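Local coordinates for ABC-type transport system, molybdenum-specific extracellular solute-binding protein (PDB 4KD5) that probably binds molybdate or tungstate outside the cell and delivers it to an ABC-type importer, at residues Glu25-Val30 / Lys209-Phe214; Lys82-Asn87 / Ser219-Phe224. One frame throughout, in Å; residues are numbered along the deposited sequence. Where two conformers were deposited one is given.

Contact 1. Residues Glu25-Val30 / Lys209-Phe214; sequences EEYKKV and KKFEEF
The hydroxyl of Tyr27 lies beside the backbone of helix 205-215, with OH 3.7 Å from Phe211 CA, and is hydrogen-bonded to Lys210 NZ of the second subunit. Below the hydroxyl the ring meets two phenylalanines one helical turn apart. Phe211 turns its edge to the Tyr27 ring: CD1 of Phe211 stands over the middle of one tyrosine face, the ring centroids are 5.0 Å apart and the planes meet at 74°, an edge-to-face (T-shaped) pair. Phe214 meets the same ring differently, its plane inclined by 54°. Here it is the tyrosine that presses on a face, Tyr27 CD1 lying 3.5 Å from Phe214 CG and displaced toward the rim. With CG anti to the backbone N (chi1 -167°), Tyr27 extends across the gap between the helices and slides past Phe214 in the reverse direction. Glu26 CB reaches Phe214 CZ at its edge, at 4.1 Å, and Val30 CG2 lies obliquely to that ring. The aromatic cluster thus joins the C-terminal part of helix 17-28 to helix 205-215, while strand 34-41 adjoins it, Val34 touching Tyr27 and Leu36 touching Phe211.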
loop_
_atom_site.group_PDB
_atom_site.type_symbol
_atom_site.label_atom_id
_atom_site.label_comp_id
_atom_site.label_asym_id
_atom_site.label_seq_id
_atom_site.Cartn_x
_atom_site.Cartn_y
_atom_site.Cartn_z
ATOM N N GLU A 25 -19.527 5.505 -6.255
ATOM C CA GLU A 25 -20.227 6.081 -5.106
ATOM C C GLU A 25 -20.086 5.219 -3.854
ATOM O O GLU A 25 -20.129 5.726 -2.735
ATOM C CB GLU A 25 -21.708 6.331 -5.430
ATOM C CG GLU A 25 -22.670 5.230 -4.970
ATOM C CD GLU A 25 -23.566 5.682 -3.828
ATOM O OE1 GLU A 25 -24.607 5.032 -3.585
ATOM O OE2 GLU A 25 -23.224 6.684 -3.166
ATOM N N GLU A 26 -19.901 3.917 -4.047
ATOM C CA GLU A 26 -19.816 2.987 -2.927
ATOM C C GLU A 26 -18.404 2.899 -2.361
ATOM O O GLU A 26 -18.224 2.672 -1.167
ATOM C CB GLU A 26 -20.304 1.601 -3.359
ATOM C CG GLU A 26 -21.005 0.803 -2.274
ATOM C CD GLU A 26 -22.432 1.258 -2.038
ATOM O OE1 GLU A 26 -23.134 0.615 -1.229
ATOM O OE2 GLU A 26 -22.856 2.257 -2.657
ATOM N N TYR A 27 -17.403 3.077 -3.218
ATOM C CA TYR A 27 -16.016 3.069 -2.767
ATOM C C TYR A 27 -15.704 4.365 -2.043
ATOM O O TYR A 27 -14.883 4.397 -1.129
ATOM C CB TYR A 27 -15.051 2.883 -3.936
ATOM C CG TYR A 27 -13.649 2.553 -3.491
ATOM C CD1 TYR A 27 -13.376 1.349 -2.864
ATOM C CD2 TYR A 27 -12.600 3.437 -3.697
ATOM C CE1 TYR A 27 -12.105 1.031 -2.450
ATOM C CE2 TYR A 27 -11.316 3.127 -3.286
ATOM C CZ TYR A 27 -11.081 1.919 -2.664
ATOM O OH TYR A 27 -9.820 1.581 -2.250
ATOM N N LYS A 28 -16.360 5.437 -2.471
ATOM C CA LYS A 28 -16.174 6.743 -1.861
ATOM C C LYS A 28 -16.599 6.703 -0.395
ATOM O O LYS A 28 -16.041 7.416 0.440
ATOM C CB LYS A 28 -16.969 7.804 -2.629
ATOM C CG LYS A 28 -16.692 9.232 -2.188
ATOM C CD LYS A 28 -15.215 9.575 -2.327
ATOM C CE LYS A 28 -14.901 10.925 -1.698
ATOM N NZ LYS A 28 -13.457 11.267 -1.830
ATOM N N LYS A 29 -17.570 5.847 -0.089
ATOM C CA LYS A 29 -18.095 5.717 1.269
ATOM C C LYS A 29 -17.162 4.949 2.202
ATOM O O LYS A 29 -17.238 5.096 3.418
ATOM C CB LYS A 29 -19.480 5.064 1.239
ATOM C CG LYS A 29 -20.553 5.949 0.632
ATOM C CD LYS A 29 -21.749 5.152 0.112
ATOM C CE LYS A 29 -22.533 4.483 1.227
ATOM N NZ LYS A 29 -23.885 4.046 0.765
ATOM N N VAL A 30 -16.280 4.139 1.623
ATOM C CA VAL A 30 -15.330 3.343 2.403
ATOM C C VAL A 30 -13.882 3.829 2.264
ATOM O O VAL A 30 -12.975 3.282 2.887
ATOM C CB VAL A 30 -15.415 1.838 2.050
ATOM C CG1 VAL A 30 -16.757 1.267 2.474
ATOM C CG2 VAL A 30 -15.207 1.634 0.560
ATOM N N LYS A 209 -4.237 -1.788 -6.128
ATOM C CA LYS A 209 -4.465 -3.112 -5.562
ATOM C C LYS A 209 -5.603 -3.089 -4.547
ATOM O O LYS A 209 -6.403 -4.018 -4.471
ATOM C CB LYS A 209 -3.192 -3.640 -4.891
ATOM C CG LYS A 209 -2.034 -3.941 -5.827
ATOM C CD LYS A 209 -1.004 -4.846 -5.136
ATOM C CE LYS A 209 0.258 -5.016 -5.980
ATOM N NZ LYS A 209 1.125 -6.151 -5.536
ATOM N N LYS A 210 -5.658 -2.022 -3.760
ATOM C CA LYS A 210 -6.695 -1.877 -2.744
ATOM C C LYS A 210 -8.071 -1.655 -3.364
ATOM O O LYS A 210 -9.070 -2.158 -2.862
ATOM C CB LYS A 210 -6.359 -0.737 -1.777
ATOM C CG LYS A 210 -5.711 -1.178 -0.470
ATOM C CD LYS A 210 -4.399 -1.916 -0.690
ATOM C CE LYS A 210 -3.761 -2.324 0.634
ATOM N NZ LYS A 210 -4.641 -3.219 1.444
ATOM N N PHE A 211 -8.125 -0.898 -4.455
ATOM C CA PHE A 211 -9.388 -0.705 -5.153
ATOM C C PHE A 211 -9.815 -1.973 -5.876
ATOM O O PHE A 211 -11.004 -2.246 -6.009
ATOM C CB PHE A 211 -9.330 0.463 -6.139
ATOM C CG PHE A 211 -10.571 0.596 -6.980
ATOM C CD1 PHE A 211 -11.796 0.883 -6.392
ATOM C CD2 PHE A 211 -10.516 0.425 -8.354
ATOM C CE1 PHE A 211 -12.943 1.000 -7.165
ATOM C CE2 PHE A 211 -11.659 0.543 -9.131
ATOM C CZ PHE A 211 -12.872 0.831 -8.536
ATOM N N GLU A 212 -8.843 -2.743 -6.352
ATOM C CA GLU A 212 -9.144 -4.011 -7.008
ATOM C C GLU A 212 -9.759 -4.990 -6.011
ATOM O O GLU A 212 -10.675 -5.741 -6.351
ATOM C CB GLU A 212 -7.890 -4.622 -7.644
ATOM C CG GLU A 212 -8.171 -5.906 -8.418
ATOM C CD GLU A 212 -6.917 -6.599 -8.919
ATOM O OE1 GLU A 212 -6.904 -7.845 -8.920
ATOM O OE2 GLU A 212 -5.957 -5.908 -9.322
ATOM N N GLU A 213 -9.265 -4.987 -4.778
ATOM C CA GLU A 213 -9.807 -5.900 -3.777
ATOM C C GLU A 213 -11.215 -5.524 -3.325
ATOM O O GLU A 213 -11.947 -6.366 -2.819
ATOM C CB GLU A 213 -8.859 -6.067 -2.586
ATOM C CG GLU A 213 -8.157 -7.425 -2.549
ATOM C CD GLU A 213 -9.123 -8.598 -2.418
ATOM O OE1 GLU A 213 -8.744 -9.722 -2.806
ATOM O OE2 GLU A 213 -10.254 -8.404 -1.919
ATOM N N PHE A 214 -11.602 -4.268 -3.524
ATOM C CA PHE A 214 -12.977 -3.865 -3.251
ATOM C C PHE A 214 -13.895 -4.499 -4.287
ATOM O O PHE A 214 -14.998 -4.939 -3.975
ATOM C CB PHE A 214 -13.136 -2.343 -3.279
ATOM C CG PHE A 214 -14.566 -1.887 -3.221
ATOM C CD1 PHE A 214 -15.302 -2.021 -2.052
ATOM C CD2 PHE A 214 -15.175 -1.323 -4.332
ATOM C CE1 PHE A 214 -16.626 -1.604 -1.993
ATOM C CE2 PHE A 214 -16.497 -0.902 -4.282
ATOM C CZ PHE A 214 -17.223 -1.042 -3.108
#

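Contact 2. Residues Lys82-Asn87 / Ser219-Phe224; sequences KDLVKN and SGQKIF
Leu84 and Val85 of strand 82-86 meet Gln221 and Phe224 of helix 218-226 where a helix packs on the sheet of a periplasmic-binding-protein fold. The strand and helix segments run 9.4 Å apart at closest, their N-to-C directions 40° from each other. One polar bond joins them: Gln221 NE2 gives a hydrogen bond to Leu84 O at 3.3 Å. It is long and bent, with 143° at the hydrogen, and the donor sits above the carbonyl plane, which suggests a modest contribution.

The apolar part centres on Phe224, which Leu84 and Val85 approach at different places. Leu84 has CG anti to its amide nitrogen (chi1 -176°), an extended course that brings its two methyls to the far end of the phenylalanine, CD2 lying 3.8 Å from Phe224 CZ. At the base of the aromatic side chain, Val85 CG1 rests 3.7 Å from Phe224 CB and obliquely to the ring. Both leucine and valine cross the phenylalanine at about a right angle. Farther out, Leu215 touches both Leu84 and Phe224, Ala19 of helix 17-28 touches Phe224, and backbone hydrogen bonds with Tyr194 hold Leu84 and Val85 in the sheet. The amide of Gln221 also links the strand to the end of helix 205-215, since the stronger hydrogen-bond partner of its NE2 is Leu215 O.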
loop_
_atom_site.group_PDB
_atom_site.type_symbol
_atom_site.label_atom_id
_atom_site.label_comp_id
_atom_site.label_asym_id
_atom_site.label_seq_id
_atom_site.Cartn_x
_atom_site.Cartn_y
_atom_site.Cartn_z
ATOM N N LYS A 82 -6.705 -11.217 -12.100
ATOM C CA LYS A 82 -7.828 -11.982 -11.563
ATOM C C LYS A 82 -9.052 -11.882 -12.456
ATOM O O LYS A 82 -9.169 -10.958 -13.264
ATOM C CB LYS A 82 -8.194 -11.486 -10.158
ATOM C CG LYS A 82 -7.519 -12.233 -9.027
ATOM C CD LYS A 82 -6.505 -11.360 -8.309
ATOM C CE LYS A 82 -5.546 -12.219 -7.497
ATOM N NZ LYS A 82 -4.600 -11.397 -6.691
ATOM N N ASP A 83 -9.969 -12.828 -12.291
ATOM C CA ASP A 83 -11.259 -12.749 -12.948
ATOM C C ASP A 83 -12.227 -12.009 -12.039
ATOM O O ASP A 83 -12.569 -12.499 -10.963
ATOM C CB ASP A 83 -11.775 -14.153 -13.273
ATOM C CG ASP A 83 -10.951 -14.840 -14.338
ATOM O OD1 ASP A 83 -10.341 -14.126 -15.152
ATOM O OD2 ASP A 83 -10.910 -16.089 -14.350
ATOM N N LEU A 84 -12.634 -10.816 -12.462
ATOM C CA LEU A 84 -13.522 -9.981 -11.665
ATOM C C LEU A 84 -14.930 -10.573 -11.613
ATOM O O LEU A 84 -15.351 -11.107 -10.582
ATOM C CB LEU A 84 -13.549 -8.563 -12.234
ATOM C CG LEU A 84 -14.353 -7.522 -11.469
ATOM C CD1 LEU A 84 -14.026 -7.646 -10.001
ATOM C CD2 LEU A 84 -14.040 -6.126 -11.984
ATOM N N VAL A 85 -15.648 -10.475 -12.728
ATOM C CA VAL A 85 -16.958 -11.100 -12.853
ATOM C C VAL A 85 -17.060 -11.845 -14.174
ATOM O O VAL A 85 -16.179 -11.749 -15.030
ATOM C CB VAL A 85 -18.111 -10.084 -12.763
ATOM C CG1 VAL A 85 -18.024 -9.287 -11.477
ATOM C CG2 VAL A 85 -18.093 -9.148 -13.963
ATOM N N LYS A 86 -18.145 -12.588 -14.334
ATOM C CA LYS A 86 -18.413 -13.264 -15.588
ATOM C C LYS A 86 -19.866 -13.031 -15.961
ATOM O O LYS A 86 -20.684 -12.696 -15.103
ATOM C CB LYS A 86 -18.107 -14.760 -15.482
ATOM C CG LYS A 86 -18.977 -15.503 -14.477
ATOM C CD LYS A 86 -18.572 -16.975 -14.324
ATOM C CE LYS A 86 -17.323 -17.348 -15.115
ATOM N NZ LYS A 86 -16.052 -17.071 -14.383
ATOM N N ASN A 87 -20.189 -13.189 -17.239
ATOM C CA ASN A 87 -21.566 -13.026 -17.674
ATOM C C ASN A 87 -22.201 -14.375 -17.959
ATOM O O ASN A 87 -21.510 -15.393 -18.017
ATOM C CB ASN A 87 -21.636 -12.132 -18.911
ATOM C CG ASN A 87 -22.650 -11.020 -18.766
ATOM O OD1 ASN A 87 -23.712 -11.207 -18.167
ATOM N ND2 ASN A 87 -22.325 -9.848 -19.303
ATOM N N SER A 219 -19.138 -7.152 -1.007
ATOM C CA SER A 219 -19.961 -5.978 -1.296
ATOM C C SER A 219 -19.796 -5.504 -2.742
ATOM O O SER A 219 -20.767 -5.095 -3.379
ATOM C CB SER A 219 -19.641 -4.836 -0.328
ATOM O OG SER A 219 -18.438 -4.183 -0.692
ATOM N N GLY A 220 -18.569 -5.560 -3.256
ATOM C CA GLY A 220 -18.296 -5.156 -4.626
ATOM C C GLY A 220 -18.883 -6.134 -5.629
ATOM O O GLY A 220 -19.456 -5.726 -6.642
ATOM N N GLN A 221 -18.740 -7.426 -5.343
ATOM C CA GLN A 221 -19.342 -8.469 -6.164
ATOM C C GLN A 221 -20.859 -8.322 -6.220
ATOM O O GLN A 221 -21.460 -8.454 -7.288
ATOM C CB GLN A 221 -18.955 -9.851 -5.632
ATOM C CG GLN A 221 -17.509 -10.234 -5.884
ATOM C CD GLN A 221 -17.217 -10.491 -7.347
ATOM O OE1 GLN A 221 -17.520 -11.563 -7.871
ATOM N NE2 GLN A 221 -16.633 -9.503 -8.018
ATOM N N LYS A 222 -21.473 -8.045 -5.072
ATOM C CA LYS A 222 -22.920 -7.837 -5.006
ATOM C C LYS A 222 -23.380 -6.618 -5.804
ATOM O O LYS A 222 -24.532 -6.549 -6.227
ATOM C CB LYS A 222 -23.397 -7.726 -3.552
ATOM C CG LYS A 222 -23.418 -9.044 -2.790
ATOM C CD LYS A 222 -24.126 -8.896 -1.448
ATOM C CE LYS A 222 -24.014 -10.161 -0.608
ATOM N NZ LYS A 222 -24.740 -10.034 0.693
ATOM N N ILE A 223 -22.483 -5.657 -5.994
ATOM C CA ILE A 223 -22.781 -4.485 -6.814
ATOM C C ILE A 223 -22.859 -4.878 -8.289
ATOM O O ILE A 223 -23.781 -4.476 -8.999
ATOM C CB ILE A 223 -21.743 -3.359 -6.602
ATOM C CG1 ILE A 223 -21.977 -2.672 -5.256
ATOM C CG2 ILE A 223 -21.818 -2.328 -7.713
ATOM C CD1 ILE A 223 -21.015 -1.543 -4.984
ATOM N N PHE A 224 -21.899 -5.678 -8.740
ATOM C CA PHE A 224 -21.894 -6.156 -10.114
ATOM C C PHE A 224 -23.090 -7.067 -10.395
ATOM O O PHE A 224 -23.538 -7.169 -11.534
ATOM C CB PHE A 224 -20.583 -6.887 -10.427
ATOM C CG PHE A 224 -19.398 -5.976 -10.595
ATOM C CD1 PHE A 224 -19.300 -5.139 -11.695
ATOM C CD2 PHE A 224 -18.372 -5.975 -9.664
ATOM C CE1 PHE A 224 -18.202 -4.304 -11.855
ATOM C CE2 PHE A 224 -17.274 -5.146 -9.821
ATOM C CZ PHE A 224 -17.192 -4.309 -10.920
#

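Contact 1 and contact 2 lie on the same side of the chain's centre, their centres about 13 Å apart, and their segments alternate along the sequence. Helices 205-215 and 218-226, consecutive in the chain, carry one segment of each. Their packing is continuous: Phe214 CE1 lies 3.4 Å from Ser219 OG, and Glu26 CG 3.6 Å from Ile223 CD1. Contact 2 is the more central, with the Val85 side chain about 9 Å from that of Ser15 and about 10 Å from that of Tyr168, both predicted to bind molybdate, and about 13 Å from a bound 2-butanol. Contact 1 is away from those sites; both contacts reach the second subunit, contact 1 through Tyr27 and contact 2 through Ser219.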